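Local coordinates for protein isatin hydrolase (Ralstonia solanacearum, PDB 5NMP) that hydrolyses isatin in a manganese-dependent manner, opening the lactam ring of its substrate, at residues 105-110 with 242-247; 146-151 with 192-197. All blocks are in the same frame, centred on the assembly; numbering follows the deposited sequence.

Contact 1 (105-110 with 242-247); sequences NFVAPA and FILAAP
Phe106 and Ala245 begin an antiparallel pairing that runs on into strands 107-114 and 239-244 and illustrates how backbone groups buried in a sheet find different kinds of partner. Phe106 O takes the N-H of Ala245 at 2.9 Å. Further on, Ala108 and Ile243 form a hydrogen-bonded pair: Ile243 N gives to Ala108 O at 2.7 Å, while the return bond from Ala108 N to Ile243 O is longer, 3.3 Å. One water lies between Ala245 O and Asn105 O, bonded to both. On its other side, 242-244 is bonded to strand 261-264, through Leu263 and Leu261.

The side chains that meet are apolar. Pro247 CD sits over one face of the Phe106 ring, a CH-pi contact 3.6 Å from its centroid. The Phe242 ring, swung by a chi1 of -163° away from its own N, covers the opposing backbone, with Ala108 N over one face and CE2 3.7 Å from Val107 CB; Val107 and Phe242 both pack on Leu18 of the second subunit. On the other face of the sheet Ala110 CB meets Ile243 CG1 at 3.5 Å. The carbonyls of Phe106, Ala108 and Ile243 are thus met by backbone N-H groups, that of Ala245 by water and that of Pro247 by Arg259 of the second subunit, while the side chains present an apolar surface for packing, part of it at the dimer interface.

Contact 2 (146-151 with 192-197); sequences AWVLFR and HGFGVE
Ala146 to Phe150 run beside His192 to Val196 as parallel neighbours, strands 147-151 and 193-195 lying at 21° to one another with axes 4.7 Å apart. Bonds leave each strand in turn. Ala146 O accepts from His192 N, and Val148 N then gives to Gly193 O; Gly195 N reaches Val148 O at 2.9 Å, and Phe150 N meets Gly195 O at 2.7 Å.

The glycines let large side chains lie against bare backbone. Trp147 CE3 rests 3.5 Å from Gly193 C, and Leu149 CD2 touches Gly195 CA at 3.9 Å. His192, its NE2 bonded to Asn105 O, meets the same indole in a T-shaped stack, its CD2 edge directed at the face of the five-membered ring, planes at 83°. On the opposite face of the sheet a chi1 of -161° turns Phe194 CG away from its own N and brings the ring against Val148 CG1 and Phe150 CB, which touch CE2 and CZ respectively, each at 3.8 Å; helix 214-221 covers that ring through Cys215 and Met219.

Arg151 and Glu197 lie side by side without pairing, NE and OE1 being 5.1 Å apart. Arginine bridges to Asp153, whereas the carboxylate binds Thr152 N, Asp153 N and Ser155 OG. Glu197 therefore probably fixes the turn after strand 147-151, close to where Val196 packs on Gln228, a manganese-binding residue of this protein that does not bind the ion in this chain.

From the N terminus, the chain passes the manganese ligands His76, His80 and Asp82 before entering 105-110, then 146-151, then 192-197, and only near its end comes back to 242-247. Contact 2 closes the shorter loop, which includes helices 161-165 and 179-187, and lies wholly within the long excursion closed by contact 1. The two join in one mixed sheet: strand 107-114 stands between 239-244 and 147-151, so Pro109 O meets Trp147 N at 2.8 Å, and Asn105 O with His192 NE2 makes a second probable bond. Contact 1 adds the antiparallel C-terminal strands and the dimer side; contact 2 carries the parallel centre toward strand 225-228 and the metal.

Contact 1 (105-110 with 242-247)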
ATOM      1  N   ASN A 105       7.674  -3.750  10.080  1.00 52.37           N
ATOM      2  CA  ASN A 105       8.312  -2.468   9.790  1.00 52.95           C
ATOM      3  C   ASN A 105       7.481  -1.562   8.889  1.00 56.25           C
ATOM      4  O   ASN A 105       7.890  -0.440   8.584  1.00 56.92           O
ATOM      5  CB  ASN A 105       9.683  -2.687   9.146  1.00 51.69           C
ATOM      6  CG  ASN A 105      10.614  -3.490  10.023  1.00 54.07           C
ATOM      7  OD1 ASN A 105      11.052  -3.023  11.074  1.00 53.85           O
ATOM      8  ND2 ASN A 105      10.927  -4.707   9.595  1.00 57.13           N
ATOM      9  N   PHE A 106       6.321  -2.047   8.461  1.00 55.34           N
ATOM     10  CA  PHE A 106       5.461  -1.274   7.572  1.00 53.95           C
ATOM     11  C   PHE A 106       4.528  -0.364   8.372  1.00 53.26           C
ATOM     12  O   PHE A 106       3.755   0.409   7.805  1.00 56.03           O
ATOM     13  CB  PHE A 106       4.654  -2.204   6.665  1.00 57.86           C
ATOM     14  CG  PHE A 106       5.502  -3.077   5.781  1.00 54.06           C
ATOM     15  CD1 PHE A 106       6.776  -2.683   5.408  1.00 50.01           C
ATOM     16  CD2 PHE A 106       5.020  -4.291   5.320  1.00 53.90           C
ATOM     17  CE1 PHE A 106       7.553  -3.486   4.595  1.00 52.87           C
ATOM     18  CE2 PHE A 106       5.791  -5.098   4.505  1.00 51.05           C
ATOM     19  CZ  PHE A 106       7.058  -4.695   4.143  1.00 53.73           C
ATOM     20  N   VAL A 107       4.610  -0.468   9.695  1.00 50.87           N
ATOM     21  CA  VAL A 107       3.843   0.383  10.596  1.00 50.60           C
ATOM     22  C   VAL A 107       4.763   0.926  11.691  1.00 53.10           C
ATOM     23  O   VAL A 107       5.525   0.174  12.299  1.00 57.01           O
ATOM     24  CB  VAL A 107       2.650  -0.378  11.225  1.00 48.71           C
ATOM     25  CG1 VAL A 107       1.573  -0.636  10.183  1.00 44.50           C
ATOM     26  CG2 VAL A 107       3.107  -1.692  11.848  1.00 48.04           C
ATOM     27  N   ALA A 108       4.701   2.233  11.930  1.00 53.37           N
ATOM     28  CA  ALA A 108       5.609   2.885  12.873  1.00 51.14           C
ATOM     29  C   ALA A 108       5.163   4.305  13.220  1.00 55.58           C
ATOM     30  O   ALA A 108       4.510   4.974  12.413  1.00 54.20           O
ATOM     31  CB  ALA A 108       7.029   2.910  12.306  1.00 47.23           C
ATOM     32  N   PRO A 109       5.518   4.769  14.431  1.00 55.87           N
ATOM     33  CA  PRO A 109       5.282   6.159  14.839  1.00 53.40           C
ATOM     34  C   PRO A 109       6.138   7.129  14.032  1.00 51.75           C
ATOM     35  O   PRO A 109       7.107   6.708  13.398  1.00 52.32           O
ATOM     36  CB  PRO A 109       5.694   6.172  16.317  1.00 52.06           C
ATOM     37  CG  PRO A 109       5.676   4.749  16.743  1.00 53.36           C
ATOM     38  CD  PRO A 109       6.068   3.963  15.532  1.00 53.85           C
ATOM     39  N   ALA A 110       5.791   8.411  14.057  1.00 50.17           N
ATOM     40  CA  ALA A 110       6.568   9.410  13.331  1.00 49.64           C
ATOM     41  C   ALA A 110       6.676  10.725  14.085  1.00 50.86           C
ATOM     42  O   ALA A 110       5.777  11.102  14.840  1.00 54.17           O
ATOM     43  CB  ALA A 110       5.965   9.653  11.964  1.00 49.10           C
ATOM     44  N   PHE A 242       0.884   8.157  13.562  1.00 57.53           N
ATOM     45  CA  PHE A 242       1.237   6.770  13.289  1.00 55.44           C
ATOM     46  C   PHE A 242       1.169   6.507  11.787  1.00 52.75           C
ATOM     47  O   PHE A 242       0.159   6.798  11.146  1.00 56.82           O
ATOM     48  CB  PHE A 242       0.306   5.824  14.051  1.00 58.62           C
ATOM     49  CG  PHE A 242       0.828   4.425  14.168  1.00 59.90           C
ATOM     50  CD1 PHE A 242       1.685   4.080  15.198  1.00 58.94           C
ATOM     51  CD2 PHE A 242       0.468   3.454  13.247  1.00 61.81           C
ATOM     52  CE1 PHE A 242       2.173   2.797  15.308  1.00 64.44           C
ATOM     53  CE2 PHE A 242       0.953   2.166  13.350  1.00 64.63           C
ATOM     54  CZ  PHE A 242       1.806   1.837  14.383  1.00 67.07           C
ATOM     55  N   ILE A 243       2.241   5.963  11.223  1.00 45.04           N
ATOM     56  CA  ILE A 243       2.332   5.843   9.773  1.00 44.41           C
ATOM     57  C   ILE A 243       2.058   4.438   9.248  1.00 50.22           C
ATOM     58  O   ILE A 243       2.630   3.457   9.723  1.00 54.99           O
ATOM     59  CB  ILE A 243       3.716   6.282   9.270  1.00 45.93           C
ATOM     60  CG1 ILE A 243       4.030   7.700   9.752  1.00 46.16           C
ATOM     61  CG2 ILE A 243       3.783   6.203   7.751  1.00 36.21           C
ATOM     62  CD1 ILE A 243       3.004   8.729   9.346  1.00 37.32           C
ATOM     63  N   LEU A 244       1.171   4.354   8.261  1.00 51.06           N
ATOM     64  CA  LEU A 244       0.962   3.119   7.518  1.00 53.55           C
ATOM     65  C   LEU A 244       1.689   3.221   6.182  1.00 53.97           C
ATOM     66  O   LEU A 244       1.265   3.959   5.293  1.00 55.23           O
ATOM     67  CB  LEU A 244      -0.531   2.851   7.298  1.00 54.54           C
ATOM     68  CG  LEU A 244      -1.451   2.967   8.518  1.00 59.76           C
ATOM     69  CD1 LEU A 244      -2.893   2.679   8.133  1.00 62.72           C
ATOM     70  CD2 LEU A 244      -1.001   2.046   9.643  1.00 59.65           C
ATOM     71  N   ALA A 245       2.794   2.496   6.046  1.00 53.07           N
ATOM     72  CA  ALA A 245       3.584   2.550   4.821  1.00 51.17           C
ATOM     73  C   ALA A 245       4.020   1.160   4.381  1.00 53.74           C
ATOM     74  O   ALA A 245       5.134   0.726   4.672  1.00 58.75           O
ATOM     75  CB  ALA A 245       4.798   3.449   5.010  1.00 45.91           C
ATOM     76  N   ALA A 246       3.135   0.468   3.671  1.00 51.44           N
ATOM     77  CA  ALA A 246       3.423  -0.875   3.184  1.00 48.24           C
ATOM     78  C   ALA A 246       3.643  -0.879   1.672  1.00 49.43           C
ATOM     79  O   ALA A 246       2.744  -0.528   0.904  1.00 53.24           O
ATOM     80  CB  ALA A 246       2.298  -1.823   3.562  1.00 44.65           C
ATOM     81  N   PRO A 247       4.848  -1.278   1.241  1.00 44.50           N
ATOM     82  CA  PRO A 247       5.223  -1.310  -0.176  1.00 44.40           C
ATOM     83  C   PRO A 247       4.713  -2.559  -0.888  1.00 48.29           C
ATOM     84  O   PRO A 247       4.445  -3.568  -0.235  1.00 51.45           O
ATOM     85  CB  PRO A 247       6.750  -1.304  -0.124  1.00 45.12           C
ATOM     86  CG  PRO A 247       7.067  -2.034   1.146  1.00 44.71           C
ATOM     87  CD  PRO A 247       5.960  -1.689   2.117  1.00 42.96           C
TER
HETATM   88  O   HOH W   1       6.964   1.634   6.841  1.00 61.29           O

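Contact 2 (146-151 with 192-197)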
ATOM      1  N   ALA A 146      11.079   5.346  15.256  1.00 54.81           N
ATOM      2  CA  ALA A 146      10.124   6.263  14.649  1.00 50.40           C
ATOM      3  C   ALA A 146      10.633   6.826  13.330  1.00 49.19           C
ATOM      4  O   ALA A 146      11.838   6.991  13.142  1.00 49.55           O
ATOM      5  CB  ALA A 146       9.803   7.399  15.609  1.00 48.23           C
ATOM      6  N   TRP A 147       9.710   7.112  12.416  1.00 50.03           N
ATOM      7  CA  TRP A 147      10.044   7.868  11.213  1.00 48.35           C
ATOM      8  C   TRP A 147      10.429   9.293  11.579  1.00 45.16           C
ATOM      9  O   TRP A 147       9.860   9.885  12.497  1.00 47.33           O
ATOM     10  CB  TRP A 147       8.872   7.915  10.228  1.00 47.80           C
ATOM     11  CG  TRP A 147       8.614   6.658   9.467  1.00 49.63           C
ATOM     12  CD1 TRP A 147       7.652   5.729   9.726  1.00 41.65           C
ATOM     13  CD2 TRP A 147       9.307   6.203   8.297  1.00 47.77           C
ATOM     14  NE1 TRP A 147       7.710   4.716   8.801  1.00 47.23           N
ATOM     15  CE2 TRP A 147       8.719   4.983   7.913  1.00 46.70           C
ATOM     16  CE3 TRP A 147      10.373   6.706   7.544  1.00 41.92           C
ATOM     17  CZ2 TRP A 147       9.159   4.256   6.810  1.00 49.08           C
ATOM     18  CZ3 TRP A 147      10.809   5.982   6.448  1.00 44.38           C
ATOM     19  CH2 TRP A 147      10.203   4.771   6.092  1.00 49.60           C
ATOM     20  N   VAL A 148      11.392   9.844  10.855  1.00 45.25           N
ATOM     21  CA  VAL A 148      11.663  11.269  10.928  1.00 47.57           C
ATOM     22  C   VAL A 148      11.192  11.913   9.629  1.00 48.45           C
ATOM     23  O   VAL A 148      11.833  11.771   8.587  1.00 51.07           O
ATOM     24  CB  VAL A 148      13.154  11.563  11.157  1.00 49.39           C
ATOM     25  CG1 VAL A 148      13.406  13.065  11.161  1.00 47.71           C
ATOM     26  CG2 VAL A 148      13.613  10.943  12.459  1.00 49.25           C
ATOM     27  N   LEU A 149      10.058  12.603   9.691  1.00 47.11           N
ATOM     28  CA  LEU A 149       9.486  13.230   8.503  1.00 46.32           C
ATOM     29  C   LEU A 149       9.947  14.682   8.375  1.00 48.03           C
ATOM     30  O   LEU A 149       9.630  15.531   9.211  1.00 48.07           O
ATOM     31  CB  LEU A 149       7.957  13.145   8.535  1.00 38.64           C
ATOM     32  CG  LEU A 149       7.402  11.718   8.625  1.00 38.64           C
ATOM     33  CD1 LEU A 149       5.886  11.703   8.518  1.00 40.25           C
ATOM     34  CD2 LEU A 149       8.024  10.819   7.563  1.00 36.63           C
ATOM     35  N   PHE A 150      10.708  14.946   7.318  1.00 44.67           N
ATOM     36  CA  PHE A 150      11.290  16.256   7.053  1.00 43.12           C
ATOM     37  C   PHE A 150      10.319  17.134   6.263  1.00 45.78           C
ATOM     38  O   PHE A 150      10.247  17.038   5.038  1.00 48.27           O
ATOM     39  CB  PHE A 150      12.608  16.082   6.288  1.00 45.26           C
ATOM     40  CG  PHE A 150      13.423  17.338   6.158  1.00 46.70           C
ATOM     41  CD1 PHE A 150      13.259  18.394   7.040  1.00 48.00           C
ATOM     42  CD2 PHE A 150      14.364  17.458   5.143  1.00 47.76           C
ATOM     43  CE1 PHE A 150      14.019  19.547   6.913  1.00 51.45           C
ATOM     44  CE2 PHE A 150      15.125  18.608   5.009  1.00 50.10           C
ATOM     45  CZ  PHE A 150      14.953  19.655   5.896  1.00 50.66           C
ATOM     46  N   ARG A 151       9.574  17.987   6.960  1.00 48.74           N
ATOM     47  CA  ARG A 151       8.624  18.881   6.298  1.00 50.18           C
ATOM     48  C   ARG A 151       9.303  20.120   5.723  1.00 53.07           C
ATOM     49  O   ARG A 151       9.963  20.868   6.444  1.00 56.29           O
ATOM     50  CB  ARG A 151       7.519  19.319   7.257  1.00 48.53           C
ATOM     51  CG  ARG A 151       6.562  20.297   6.612  1.00 46.30           C
ATOM     52  CD  ARG A 151       5.629  20.955   7.602  1.00 48.42           C
ATOM     53  NE  ARG A 151       4.887  22.031   6.954  1.00 53.04           N
ATOM     54  CZ  ARG A 151       4.237  22.991   7.601  1.00 58.88           C
ATOM     55  NH1 ARG A 151       4.230  23.016   8.928  1.00 63.59           N
ATOM     56  NH2 ARG A 151       3.596  23.930   6.917  1.00 56.74           N
ATOM     57  N   HIS A 192      13.701   4.927  12.742  1.00 52.30           N
ATOM     58  CA  HIS A 192      13.212   3.893  11.841  1.00 51.36           C
ATOM     59  C   HIS A 192      13.610   4.196  10.402  1.00 52.65           C
ATOM     60  O   HIS A 192      13.969   3.299   9.638  1.00 57.82           O
ATOM     61  CB  HIS A 192      11.690   3.783  11.962  1.00 53.97           C
ATOM     62  CG  HIS A 192      11.085   2.671  11.165  1.00 55.69           C
ATOM     63  ND1 HIS A 192      11.329   1.342  11.435  1.00 59.62           N
ATOM     64  CD2 HIS A 192      10.224   2.689  10.120  1.00 55.79           C
ATOM     65  CE1 HIS A 192      10.653   0.590  10.585  1.00 62.20           C
ATOM     66  NE2 HIS A 192       9.974   1.384   9.776  1.00 60.10           N
ATOM     67  N   GLY A 193      13.549   5.473  10.043  1.00 51.32           N
ATOM     68  CA  GLY A 193      13.769   5.882   8.672  1.00 47.38           C
ATOM     69  C   GLY A 193      13.694   7.382   8.484  1.00 47.64           C
ATOM     70  O   GLY A 193      13.489   8.126   9.440  1.00 54.33           O
ATOM     71  N   PHE A 194      13.850   7.824   7.242  1.00 48.43           N
ATOM     72  CA  PHE A 194      13.820   9.247   6.912  1.00 49.73           C
ATOM     73  C   PHE A 194      12.827   9.509   5.772  1.00 48.83           C
ATOM     74  O   PHE A 194      12.869   8.840   4.740  1.00 53.83           O
ATOM     75  CB  PHE A 194      15.229   9.723   6.536  1.00 41.04           C
ATOM     76  CG  PHE A 194      15.414  11.210   6.622  1.00 44.97           C
ATOM     77  CD1 PHE A 194      15.699  11.953   5.488  1.00 42.57           C
ATOM     78  CD2 PHE A 194      15.306  11.866   7.838  1.00 50.08           C
ATOM     79  CE1 PHE A 194      15.870  13.327   5.566  1.00 47.71           C
ATOM     80  CE2 PHE A 194      15.476  13.239   7.925  1.00 51.74           C
ATOM     81  CZ  PHE A 194      15.758  13.971   6.786  1.00 49.76           C
ATOM     82  N   GLY A 195      11.931  10.474   5.960  1.00 48.75           N
ATOM     83  CA  GLY A 195      10.914  10.772   4.960  1.00 48.09           C
ATOM     84  C   GLY A 195      10.934  12.216   4.490  1.00 50.65           C
ATOM     85  O   GLY A 195      11.048  13.139   5.298  1.00 52.85           O
ATOM     86  N   VAL A 196      10.818  12.418   3.181  1.00 50.53           N
ATOM     87  CA  VAL A 196      10.922  13.757   2.603  1.00 48.39           C
ATOM     88  C   VAL A 196       9.784  14.082   1.629  1.00 48.74           C
ATOM     89  O   VAL A 196       8.997  13.211   1.263  1.00 53.91           O
ATOM     90  CB  VAL A 196      12.268  13.935   1.871  1.00 46.82           C
ATOM     91  CG1 VAL A 196      13.426  13.780   2.842  1.00 41.18           C
ATOM     92  CG2 VAL A 196      12.388  12.933   0.731  1.00 42.78           C
ATOM     93  N   GLU A 197       9.704  15.343   1.213  1.00 47.49           N
ATOM     94  CA  GLU A 197       8.728  15.767   0.212  1.00 46.69           C
ATOM     95  C   GLU A 197       9.371  15.876  -1.168  1.00 49.97           C
ATOM     96  O   GLU A 197       8.687  16.054  -2.175  1.00 51.44           O
ATOM     97  CB  GLU A 197       8.106  17.111   0.591  1.00 47.97           C
ATOM     98  CG  GLU A 197       7.492  17.157   1.977  1.00 53.56           C
ATOM     99  CD  GLU A 197       6.763  18.462   2.247  1.00 57.36           C
ATOM    100  OE1 GLU A 197       6.793  18.931   3.402  1.00 60.35           O
ATOM    101  OE2 GLU A 197       6.156  19.017   1.306  1.00 57.19           O
TER
HETATM  102  O   HOH W   2      10.952  17.346   2.719  1.00 54.08           O